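Local coordinates for Serine/threonine-protein kinase Tel1 (Chaetomium thermophilum, PDB 6SKY) that probably phosphorylates serine or threonine residues followed by glutamine, using ATP, and thereby switches on checkpoint signalling after DNA damage, at residues A2205-A2210 and Q2228-D2233; L2243-L2248 and L2276-G2281; Q2255-R2260 and D2265-K2270; V2297-Q2302 and S2371-L2376. One frame throughout, in Å; residues are numbered along the deposited sequence.

Contact 1 of 4, residues A2205-A2210 and Q2228-D2233; sequences AIKMEA and QAIDKD
Ile2230 is the side chain around which this contact is built: it projects across the groove between the two helices and lies against the surface of the other one at Lys2207 and Met2208. Its tip, CD1, reaches the backbone itself, with Met2208 N at 3.5 Å. The same methyl lies 3.6 Å from Lys2207 CB. One bond further back, Ile2230 CG1 lies 3.8 Å from Lys2207 CB, so the lysine contributes the base of its aliphatic chain as an apolar surface. The two chains lie side by side, pointing opposite ways, rather than meeting end to end. With CG1 set anti to its own carbonyl carbon (chi1 -63°), the long branch of Ile2230 is the one that crosses. Met2208 closes the far flank more loosely, its CB 4.2 Å from Ile2230 CD1. No hydrogen bond joins the segments. Helices 2203-2217 and 2220-2232 follow each other through a short turn, a helical hairpin of the kind from which the alpha solenoid of the FAT domain is assembled. The lysine chain bends at chi3 (-63°) as it runs outward, and NZ ends 4.4 Å from Asp2233 O, where the second helix has just finished. Its charge is 6.7 Å from Asp2233 OD2, so any attraction between them is probably weak. Further out, Ile2230 and Met2208 both pack on Leu2248 of helix 2245-2259, and Met2208 also touches Leu2243. On the first helix, Glu2209 forms a salt bridge with Arg2173.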
# COMPACT_ATOMS: atom_id res chain seq x y z
N ALA A 2205 -12.93 -1.68 -27.42
CA ALA A 2205 -11.79 -2.40 -26.88
C ALA A 2205 -10.77 -1.46 -26.26
O ALA A 2205 -10.15 -1.77 -25.24
CB ALA A 2205 -11.15 -3.24 -27.97
N ILE A 2206 -10.60 -0.28 -26.85
CA ILE A 2206 -9.63 0.67 -26.32
C ILE A 2206 -10.14 1.30 -25.03
O ILE A 2206 -9.38 1.51 -24.08
CB ILE A 2206 -9.32 1.72 -27.40
CG1 ILE A 2206 -8.49 1.08 -28.51
CG2 ILE A 2206 -8.59 2.88 -26.80
CD1 ILE A 2206 -8.22 1.97 -29.65
N LYS A 2207 -11.45 1.56 -24.95
CA LYS A 2207 -12.00 2.07 -23.71
C LYS A 2207 -12.02 1.01 -22.63
O LYS A 2207 -11.85 1.32 -21.45
CB LYS A 2207 -13.38 2.65 -23.95
CG LYS A 2207 -13.34 3.98 -24.67
CD LYS A 2207 -14.72 4.59 -24.82
CE LYS A 2207 -15.62 3.72 -25.67
NZ LYS A 2207 -16.97 4.31 -25.84
N MET A 2208 -12.19 -0.26 -23.00
CA MET A 2208 -12.07 -1.31 -22.00
C MET A 2208 -10.65 -1.46 -21.50
O MET A 2208 -10.43 -1.76 -20.32
CB MET A 2208 -12.57 -2.63 -22.56
CG MET A 2208 -12.37 -3.78 -21.62
SD MET A 2208 -13.46 -5.14 -22.02
CE MET A 2208 -14.96 -4.22 -22.27
N GLU A 2209 -9.66 -1.25 -22.36
CA GLU A 2209 -8.28 -1.25 -21.89
C GLU A 2209 -8.02 -0.09 -20.93
O GLU A 2209 -7.32 -0.25 -19.93
CB GLU A 2209 -7.32 -1.20 -23.07
CG GLU A 2209 -5.87 -1.15 -22.67
CD GLU A 2209 -5.52 -2.19 -21.61
OE1 GLU A 2209 -5.95 -3.35 -21.76
OE2 GLU A 2209 -4.81 -1.83 -20.64
N ALA A 2210 -8.59 1.08 -21.22
CA ALA A 2210 -8.45 2.20 -20.30
C ALA A 2210 -9.09 1.90 -18.95
O ALA A 2210 -8.54 2.23 -17.89
CB ALA A 2210 -9.06 3.45 -20.91
N GLN A 2228 -19.60 0.98 -17.66
CA GLN A 2228 -21.03 1.20 -17.87
C GLN A 2228 -21.29 2.16 -19.02
O GLN A 2228 -22.30 2.02 -19.72
CB GLN A 2228 -21.67 1.73 -16.60
CG GLN A 2228 -21.80 0.71 -15.51
CD GLN A 2228 -22.20 1.32 -14.21
OE1 GLN A 2228 -22.03 2.51 -14.01
NE2 GLN A 2228 -22.73 0.51 -13.32
N ALA A 2229 -20.41 3.13 -19.23
CA ALA A 2229 -20.54 3.99 -20.41
C ALA A 2229 -20.29 3.21 -21.69
O ALA A 2229 -20.97 3.44 -22.69
CB ALA A 2229 -19.58 5.16 -20.30
N ILE A 2230 -19.31 2.30 -21.69
CA ILE A 2230 -19.13 1.43 -22.85
C ILE A 2230 -20.40 0.64 -23.12
O ILE A 2230 -20.81 0.47 -24.27
CB ILE A 2230 -17.95 0.47 -22.64
CG1 ILE A 2230 -16.64 1.21 -22.51
CG2 ILE A 2230 -17.84 -0.48 -23.79
CD1 ILE A 2230 -15.53 0.30 -22.19
N ASP A 2231 -21.03 0.13 -22.07
CA ASP A 2231 -22.20 -0.71 -22.27
C ASP A 2231 -23.42 0.09 -22.70
O ASP A 2231 -24.27 -0.43 -23.42
CB ASP A 2231 -22.52 -1.49 -21.00
CG ASP A 2231 -23.83 -2.21 -21.08
OD1 ASP A 2231 -24.05 -2.94 -22.07
OD2 ASP A 2231 -24.66 -2.05 -20.16
N LYS A 2232 -23.52 1.34 -22.27
CA LYS A 2232 -24.70 2.14 -22.59
C LYS A 2232 -24.68 2.60 -24.04
O LYS A 2232 -25.55 2.23 -24.83
CB LYS A 2232 -24.78 3.33 -21.64
CG LYS A 2232 -25.81 4.36 -22.01
CD LYS A 2232 -25.63 5.60 -21.17
CE LYS A 2232 -26.54 6.72 -21.63
NZ LYS A 2232 -26.27 7.99 -20.89
N ASP A 2233 -23.68 3.39 -24.41
CA ASP A 2233 -23.61 3.98 -25.74
C ASP A 2233 -22.40 3.41 -26.48
O ASP A 2233 -21.33 4.00 -26.50
CB ASP A 2233 -23.54 5.51 -25.66
CG ASP A 2233 -23.91 6.19 -26.97
OD1 ASP A 2233 -25.11 6.45 -27.18
OD2 ASP A 2233 -23.00 6.47 -27.78

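Contact 2 of 4, residues L2243-L2248 and L2276-G2281; sequences LSRSDL and LKELKG
Ser2246 and Glu2278 mark the closest backbone approach, CA to CA 5.5 Å, which the small serine side chain probably helps to allow. Ser2246 CB lies 3.9 Å from Glu2278 CB, so the two chains meet at their first carbons. On the inner side, Leu2279 CD2 packs 3.9 Å from Ser2246 OG. Although this hydroxyl sits against a methyl group in a buried place, its polarity is satisfied: OG is hydrogen-bonded to Glu2287 of helix 2286-2303. That helix also covers Leu2279 through Ala2288. The outer side is polar and looser. Arg2245, an exposed residue, passes obliquely over Glu2278, and its NH2 forms a salt bridge with OE2 at 3.1 Å. The hydrogen bond within that pair is weak, bent to 132° at the hydrogen. OE2 lies at the edge of the guanidinium, near its plane, yet the carboxylate is turned 77° from that plane, so the two groups do not form a flat, two-bonded pair. Glu2278 folds back at chi2 (-58°), which carries its carboxylate alongside the arginine chain, with OE1 3.9 Å from Arg2245 CD. On its other flank the guanidinium is held through NE by a salt bridge to Asp2231 of helix 2220-2232, and two acidic groups thus share one arginine. Ser2244 stands at the N-cap of helix 2245-2259, while the chain has left helical geometry by Lys2280, whose phi is positive. Start of one helix against end of the next is the layout of a helical hairpin, the repeating element of an alpha solenoid such as the FAT domain.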
# COMPACT_ATOMS: atom_id res chain seq x y z
N LEU A 2243 -15.95 -7.49 -29.20
CA LEU A 2243 -16.16 -7.45 -27.76
C LEU A 2243 -17.58 -7.94 -27.51
O LEU A 2243 -18.53 -7.30 -27.96
CB LEU A 2243 -15.96 -6.05 -27.21
CG LEU A 2243 -16.50 -5.78 -25.81
CD1 LEU A 2243 -15.75 -6.60 -24.79
CD2 LEU A 2243 -16.39 -4.31 -25.50
N SER A 2244 -17.72 -9.06 -26.81
CA SER A 2244 -19.04 -9.61 -26.55
C SER A 2244 -19.72 -8.84 -25.43
O SER A 2244 -19.07 -8.32 -24.53
CB SER A 2244 -18.94 -11.08 -26.18
OG SER A 2244 -17.93 -11.31 -25.23
N ARG A 2245 -21.04 -8.76 -25.50
CA ARG A 2245 -21.76 -8.03 -24.48
C ARG A 2245 -21.85 -8.80 -23.17
O ARG A 2245 -22.00 -8.17 -22.12
CB ARG A 2245 -23.17 -7.68 -24.96
CG ARG A 2245 -23.68 -6.40 -24.37
CD ARG A 2245 -25.17 -6.38 -24.28
NE ARG A 2245 -25.63 -5.39 -23.32
CZ ARG A 2245 -26.81 -5.42 -22.72
NH1 ARG A 2245 -27.14 -4.48 -21.85
NH2 ARG A 2245 -27.65 -6.41 -22.97
N SER A 2246 -21.74 -10.12 -23.21
CA SER A 2246 -21.84 -10.90 -21.98
C SER A 2246 -20.56 -10.83 -21.17
O SER A 2246 -20.62 -10.81 -19.94
CB SER A 2246 -22.18 -12.35 -22.29
OG SER A 2246 -21.06 -13.02 -22.82
N ASP A 2247 -19.40 -10.77 -21.81
CA ASP A 2247 -18.18 -10.61 -21.03
C ASP A 2247 -18.07 -9.20 -20.47
O ASP A 2247 -17.58 -9.03 -19.35
CB ASP A 2247 -16.95 -10.97 -21.86
CG ASP A 2247 -16.51 -9.86 -22.77
OD1 ASP A 2247 -15.81 -8.94 -22.30
OD2 ASP A 2247 -16.83 -9.92 -23.97
N LEU A 2248 -18.55 -8.20 -21.20
CA LEU A 2248 -18.63 -6.86 -20.64
C LEU A 2248 -19.57 -6.81 -19.45
O LEU A 2248 -19.25 -6.22 -18.41
CB LEU A 2248 -19.07 -5.87 -21.72
CG LEU A 2248 -19.36 -4.44 -21.28
CD1 LEU A 2248 -18.15 -3.80 -20.70
CD2 LEU A 2248 -19.85 -3.65 -22.45
N LEU A 2276 -26.21 -14.11 -18.79
CA LEU A 2276 -26.65 -15.44 -19.20
C LEU A 2276 -27.63 -15.37 -20.35
O LEU A 2276 -27.65 -16.26 -21.20
CB LEU A 2276 -27.27 -16.19 -18.03
CG LEU A 2276 -26.33 -17.04 -17.18
CD1 LEU A 2276 -25.59 -16.19 -16.19
CD2 LEU A 2276 -27.11 -18.10 -16.47
N LYS A 2277 -28.45 -14.32 -20.41
CA LYS A 2277 -29.37 -14.17 -21.53
C LYS A 2277 -28.64 -13.76 -22.80
O LYS A 2277 -29.06 -14.13 -23.90
CB LYS A 2277 -30.45 -13.17 -21.16
CG LYS A 2277 -31.54 -13.04 -22.18
CD LYS A 2277 -32.69 -12.20 -21.65
CE LYS A 2277 -33.82 -12.11 -22.67
NZ LYS A 2277 -34.93 -11.24 -22.20
N GLU A 2278 -27.55 -13.00 -22.68
CA GLU A 2278 -26.77 -12.63 -23.84
C GLU A 2278 -26.03 -13.82 -24.42
O GLU A 2278 -25.69 -13.81 -25.61
CB GLU A 2278 -25.75 -11.54 -23.50
CG GLU A 2278 -26.35 -10.21 -23.19
CD GLU A 2278 -27.19 -9.68 -24.33
OE1 GLU A 2278 -26.71 -9.71 -25.48
OE2 GLU A 2278 -28.33 -9.24 -24.07
N LEU A 2279 -25.75 -14.83 -23.61
CA LEU A 2279 -25.11 -16.02 -24.16
C LEU A 2279 -25.92 -16.63 -25.30
O LEU A 2279 -25.35 -17.17 -26.25
CB LEU A 2279 -24.88 -17.06 -23.07
CG LEU A 2279 -23.62 -16.83 -22.25
CD1 LEU A 2279 -23.40 -18.00 -21.34
CD2 LEU A 2279 -22.45 -16.64 -23.16
N LYS A 2280 -27.25 -16.55 -25.22
CA LYS A 2280 -28.15 -17.01 -26.27
C LYS A 2280 -28.01 -18.51 -26.52
O LYS A 2280 -27.65 -18.96 -27.60
CB LYS A 2280 -27.95 -16.22 -27.57
CG LYS A 2280 -28.62 -14.87 -27.57
CD LYS A 2280 -28.08 -14.00 -28.68
CE LYS A 2280 -28.71 -12.62 -28.64
NZ LYS A 2280 -28.31 -11.81 -29.82
N GLY A 2281 -28.30 -19.29 -25.47
CA GLY A 2281 -28.33 -20.73 -25.56
C GLY A 2281 -27.00 -21.42 -25.72
O GLY A 2281 -26.93 -22.63 -25.51

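Contact 3 of 4, residues Q2255-R2260 and D2265-K2270; sequences QVSVAR and DAIQKK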
# COMPACT_ATOMS: atom_id res chain seq x y z
N GLN A 2255 -16.91 -6.27 -10.95
CA GLN A 2255 -16.33 -5.08 -10.34
C GLN A 2255 -17.31 -4.38 -9.42
O GLN A 2255 -16.90 -3.80 -8.41
CB GLN A 2255 -15.84 -4.13 -11.43
CG GLN A 2255 -14.67 -4.68 -12.18
CD GLN A 2255 -14.07 -3.70 -13.11
OE1 GLN A 2255 -13.09 -3.98 -13.78
NE2 GLN A 2255 -14.65 -2.53 -13.17
N VAL A 2256 -18.61 -4.41 -9.73
CA VAL A 2256 -19.60 -3.82 -8.84
C VAL A 2256 -19.74 -4.64 -7.57
O VAL A 2256 -20.00 -4.09 -6.50
CB VAL A 2256 -20.94 -3.67 -9.58
CG1 VAL A 2256 -22.04 -3.34 -8.63
CG2 VAL A 2256 -20.85 -2.59 -10.60
N SER A 2257 -19.57 -5.96 -7.65
CA SER A 2257 -19.61 -6.77 -6.43
C SER A 2257 -18.40 -6.53 -5.55
O SER A 2257 -18.52 -6.51 -4.33
CB SER A 2257 -19.70 -8.25 -6.78
OG SER A 2257 -20.82 -8.51 -7.59
N VAL A 2258 -17.22 -6.38 -6.14
CA VAL A 2258 -16.02 -6.16 -5.34
C VAL A 2258 -16.09 -4.84 -4.60
O VAL A 2258 -15.68 -4.74 -3.44
CB VAL A 2258 -14.77 -6.25 -6.22
CG1 VAL A 2258 -13.57 -5.69 -5.51
CG2 VAL A 2258 -14.51 -7.67 -6.60
N ALA A 2259 -16.60 -3.80 -5.25
CA ALA A 2259 -16.68 -2.47 -4.66
C ALA A 2259 -17.92 -2.27 -3.81
O ALA A 2259 -18.06 -1.20 -3.21
CB ALA A 2259 -16.64 -1.41 -5.75
N ARG A 2260 -18.82 -3.25 -3.74
CA ARG A 2260 -20.06 -3.16 -2.98
C ARG A 2260 -20.91 -1.99 -3.43
O ARG A 2260 -21.67 -1.42 -2.65
CB ARG A 2260 -19.80 -3.05 -1.48
CG ARG A 2260 -18.96 -4.15 -0.91
CD ARG A 2260 -19.68 -5.44 -0.98
NE ARG A 2260 -18.94 -6.49 -0.29
CZ ARG A 2260 -19.20 -6.87 0.95
NH1 ARG A 2260 -18.48 -7.83 1.51
NH2 ARG A 2260 -20.17 -6.29 1.63
N ASP A 2265 -28.80 -7.87 -4.76
CA ASP A 2265 -30.03 -8.21 -5.45
C ASP A 2265 -30.19 -7.45 -6.76
O ASP A 2265 -30.90 -7.93 -7.65
CB ASP A 2265 -31.23 -7.94 -4.54
CG ASP A 2265 -32.53 -8.45 -5.12
OD1 ASP A 2265 -32.52 -9.55 -5.71
OD2 ASP A 2265 -33.56 -7.76 -4.98
N ALA A 2266 -29.55 -6.29 -6.89
CA ALA A 2266 -29.52 -5.57 -8.15
C ALA A 2266 -28.38 -6.02 -9.04
O ALA A 2266 -28.47 -5.89 -10.26
CB ALA A 2266 -29.40 -4.07 -7.89
N ILE A 2267 -27.30 -6.54 -8.45
CA ILE A 2267 -26.21 -7.08 -9.26
C ILE A 2267 -26.70 -8.26 -10.08
O ILE A 2267 -26.38 -8.39 -11.26
CB ILE A 2267 -25.02 -7.48 -8.37
CG1 ILE A 2267 -24.47 -6.26 -7.66
CG2 ILE A 2267 -23.94 -8.10 -9.19
CD1 ILE A 2267 -23.39 -6.59 -6.70
N GLN A 2268 -27.49 -9.14 -9.47
CA GLN A 2268 -28.00 -10.29 -10.20
C GLN A 2268 -29.04 -9.89 -11.22
O GLN A 2268 -29.18 -10.54 -12.26
CB GLN A 2268 -28.59 -11.30 -9.23
CG GLN A 2268 -29.15 -12.52 -9.89
CD GLN A 2268 -29.95 -13.36 -8.95
OE1 GLN A 2268 -29.83 -13.23 -7.74
NE2 GLN A 2268 -30.78 -14.24 -9.50
N LYS A 2269 -29.78 -8.83 -10.96
CA LYS A 2269 -30.86 -8.42 -11.85
C LYS A 2269 -30.36 -7.62 -13.04
O LYS A 2269 -30.94 -7.71 -14.13
CB LYS A 2269 -31.88 -7.61 -11.06
CG LYS A 2269 -33.05 -7.09 -11.84
CD LYS A 2269 -33.82 -6.10 -10.98
CE LYS A 2269 -35.10 -5.65 -11.65
NZ LYS A 2269 -35.90 -4.77 -10.75
N LYS A 2270 -29.28 -6.86 -12.87
CA LYS A 2270 -28.79 -5.97 -13.91
C LYS A 2270 -27.61 -6.51 -14.69
O LYS A 2270 -27.40 -6.08 -15.83
CB LYS A 2270 -28.39 -4.62 -13.31
CG LYS A 2270 -29.52 -3.87 -12.69
CD LYS A 2270 -29.01 -2.70 -11.89
CE LYS A 2270 -28.28 -1.73 -12.77
NZ LYS A 2270 -27.82 -0.55 -12.00
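Ile2267 carries this small buried contact, fitting its branched side chain against Val2256 and Ser2257 of the neighbouring helix. The side chain leaves the backbone in the direction of segment 2255-2260, and its CB is still 4.4 Å from Ser2257 OG. At CB the chain divides: CG2 turns to the serine, while the long branch touches the valine with CG1 and the serine again with CD1. The short branch, CG2, stands anti to the backbone N, 3.5 Å from Ser2257 OG. The longer branch starts at CG1, which meets Val2256 CG1 at 3.9 Å in a purely apolar touch, the valine and isoleucine running antiparallel alongside one another. Helix 2245-2259 and helix 2264-2279 are joined by only a few residues, so this is packing beside the turn of a helical hairpin, one of those stacked in the FAT alpha solenoid. The tip, CD1, lies 3.3 Å from Ser2257 OG and 3.8 Å from Ser2257 CA, with Val2256 CG1 4.0 Å away. The hydroxyl of Ser2257, though set against methyl groups, is hydrogen-bonded within its own helix to Gly2253 O, with OG beside the backbone N (chi1 -57°). Val2256 is backed in turn by Ile2224 of helix 2220-2232 and by Leu2261 in the connecting turn. Arg2260, with a positive phi of 58°, forms a Schellman motif with the last turn. From there Arg2260 forms a salt bridge with Asp2922 of the second subunit, and Ala2259 O accepts a hydrogen bond from Asn2921 of that subunit.

Contact 4 of 4, residues V2297-Q2302 and S2371-L2376; sequences VFCDEQ and SEFLKL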
# COMPACT_ATOMS: atom_id res chain seq x y z
N VAL A 2297 -20.08 -18.45 -8.53
CA VAL A 2297 -19.35 -17.87 -7.41
C VAL A 2297 -20.19 -16.81 -6.71
O VAL A 2297 -20.17 -16.71 -5.48
CB VAL A 2297 -18.00 -17.33 -7.89
CG1 VAL A 2297 -17.35 -16.52 -6.81
CG2 VAL A 2297 -17.11 -18.47 -8.28
N PHE A 2298 -20.95 -16.02 -7.47
CA PHE A 2298 -21.86 -15.06 -6.86
C PHE A 2298 -22.88 -15.75 -5.96
O PHE A 2298 -23.05 -15.37 -4.80
CB PHE A 2298 -22.56 -14.25 -7.94
CG PHE A 2298 -23.62 -13.33 -7.41
CD1 PHE A 2298 -23.30 -12.10 -6.90
CD2 PHE A 2298 -24.95 -13.70 -7.45
CE1 PHE A 2298 -24.27 -11.27 -6.42
CE2 PHE A 2298 -25.92 -12.87 -6.97
CZ PHE A 2298 -25.58 -11.66 -6.46
N CYS A 2299 -23.59 -16.75 -6.48
CA CYS A 2299 -24.61 -17.43 -5.68
C CYS A 2299 -24.00 -18.11 -4.46
O CYS A 2299 -24.59 -18.10 -3.37
CB CYS A 2299 -25.36 -18.44 -6.53
SG CYS A 2299 -26.43 -17.74 -7.77
N ASP A 2300 -22.82 -18.70 -4.62
CA ASP A 2300 -22.16 -19.33 -3.48
C ASP A 2300 -21.85 -18.30 -2.41
O ASP A 2300 -22.10 -18.53 -1.22
CB ASP A 2300 -20.88 -20.01 -3.94
CG ASP A 2300 -20.39 -21.03 -2.96
OD1 ASP A 2300 -21.06 -21.25 -1.94
OD2 ASP A 2300 -19.32 -21.63 -3.22
N GLU A 2301 -21.29 -17.16 -2.80
CA GLU A 2301 -21.02 -16.10 -1.85
C GLU A 2301 -22.30 -15.59 -1.19
O GLU A 2301 -22.26 -15.13 -0.05
CB GLU A 2301 -20.29 -14.96 -2.56
CG GLU A 2301 -19.99 -13.77 -1.71
CD GLU A 2301 -19.49 -12.61 -2.56
OE1 GLU A 2301 -19.53 -12.73 -3.80
OE2 GLU A 2301 -19.05 -11.59 -1.98
N GLN A 2302 -23.43 -15.67 -1.89
CA GLN A 2302 -24.68 -15.25 -1.26
C GLN A 2302 -25.17 -16.27 -0.26
O GLN A 2302 -25.91 -15.92 0.66
CB GLN A 2302 -25.76 -15.01 -2.31
CG GLN A 2302 -25.46 -13.91 -3.27
CD GLN A 2302 -24.99 -12.67 -2.58
OE1 GLN A 2302 -25.66 -12.15 -1.70
NE2 GLN A 2302 -23.82 -12.18 -2.98
N SER A 2371 -32.95 -21.57 -0.98
CA SER A 2371 -33.07 -22.74 -1.84
C SER A 2371 -32.84 -22.38 -3.30
O SER A 2371 -32.19 -23.14 -4.04
CB SER A 2371 -34.45 -23.37 -1.65
OG SER A 2371 -34.67 -24.40 -2.60
N GLU A 2372 -33.37 -21.24 -3.74
CA GLU A 2372 -33.10 -20.80 -5.11
C GLU A 2372 -31.61 -20.55 -5.32
O GLU A 2372 -31.06 -20.92 -6.36
CB GLU A 2372 -33.89 -19.54 -5.42
CG GLU A 2372 -35.36 -19.79 -5.64
CD GLU A 2372 -36.17 -18.51 -5.69
OE1 GLU A 2372 -35.57 -17.43 -5.52
OE2 GLU A 2372 -37.40 -18.59 -5.90
N PHE A 2373 -30.95 -19.92 -4.35
CA PHE A 2373 -29.52 -19.70 -4.49
C PHE A 2373 -28.76 -21.01 -4.59
O PHE A 2373 -27.81 -21.12 -5.36
CB PHE A 2373 -28.99 -18.88 -3.32
CG PHE A 2373 -29.10 -17.41 -3.52
CD1 PHE A 2373 -29.03 -16.87 -4.78
CD2 PHE A 2373 -29.28 -16.57 -2.45
CE1 PHE A 2373 -29.14 -15.52 -4.96
CE2 PHE A 2373 -29.39 -15.23 -2.63
CZ PHE A 2373 -29.32 -14.70 -3.88
N LEU A 2374 -29.16 -22.01 -3.81
CA LEU A 2374 -28.49 -23.31 -3.88
C LEU A 2374 -28.66 -23.95 -5.24
O LEU A 2374 -27.70 -24.49 -5.82
CB LEU A 2374 -29.03 -24.22 -2.79
CG LEU A 2374 -28.42 -25.62 -2.72
CD1 LEU A 2374 -27.03 -25.54 -2.17
CD2 LEU A 2374 -29.28 -26.51 -1.88
N LYS A 2375 -29.89 -23.94 -5.77
CA LYS A 2375 -30.11 -24.47 -7.11
C LYS A 2375 -29.20 -23.81 -8.13
O LYS A 2375 -28.53 -24.49 -8.92
CB LYS A 2375 -31.57 -24.28 -7.52
CG LYS A 2375 -32.49 -25.39 -7.13
CD LYS A 2375 -33.91 -25.06 -7.54
CE LYS A 2375 -34.87 -26.14 -7.10
NZ LYS A 2375 -36.29 -25.83 -7.45
N LEU A 2376 -29.19 -22.48 -8.15
CA LEU A 2376 -28.39 -21.77 -9.15
C LEU A 2376 -26.91 -22.05 -8.98
O LEU A 2376 -26.18 -22.19 -9.97
CB LEU A 2376 -28.66 -20.28 -9.07
CG LEU A 2376 -30.07 -19.84 -9.45
CD1 LEU A 2376 -30.20 -18.36 -9.22
CD2 LEU A 2376 -30.33 -20.18 -10.88
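Phe2373 lays one face of its ring over the CB of Gln2302, a CH-pi contact in which CB stands 3.9 Å from the ring centroid and 19° off the ring normal. This is antiparallel helix packing within the FAT alpha solenoid: the axes of segments 2297-2302 and 2371-2376 approach to 8.6 Å, and their directions differ by 146°. The carbon is offset toward the rim, nearest to CE2. Beyond CB the glutamine bends at chi2 (-48°), and its amide turns off from the partner helix, so the aromatic ring meets the aliphatic part of the residue. One turn back, Cys2299 adds a sulfur-aromatic contact, its SG 5.2 Å from the Phe2373 centroid and oblique to the ring. The cysteine lies where the backbones are closest, its CA 5.5 Å from that of Phe2373. Gln2302 also packs on Pro2264 of helix 2264-2279, and Phe2373 on Gln2268 of the same helix. Within its own helix Gln2302 covers a second aromatic ring, placing CG 3.8 Å above the plane of Phe2298. At the far end, Cys2299 SG rests 3.6 Å from Leu2376 CB.

Contacts 1 to 3 join consecutive helices of an alpha solenoid. Contact 1 pairs helices 2203-2217 and 2220-2232. Contacts 2 and 3 share the next pair, 2245-2259 and 2264-2279, at opposite ends of one hairpin, their centres 17 Å apart; both segments of contact 3, near the turn, lie between those of contact 2. Contact 4 follows, tying helix 2286-2303 to the long helix 2348-2387 and skipping helix 2306-2328. Contacts 1 and 2 touch, as Met2208 CE packs 3.5 Å from Leu2243 CD2, and Gln2268 CB connects contacts 3 and 4, 3.8 Å from Phe2298 CE2. Contacts 2 and 3 do not touch but are linked through their shared helices. All lie in the FAT domain, away from the nucleotide and magnesium sites.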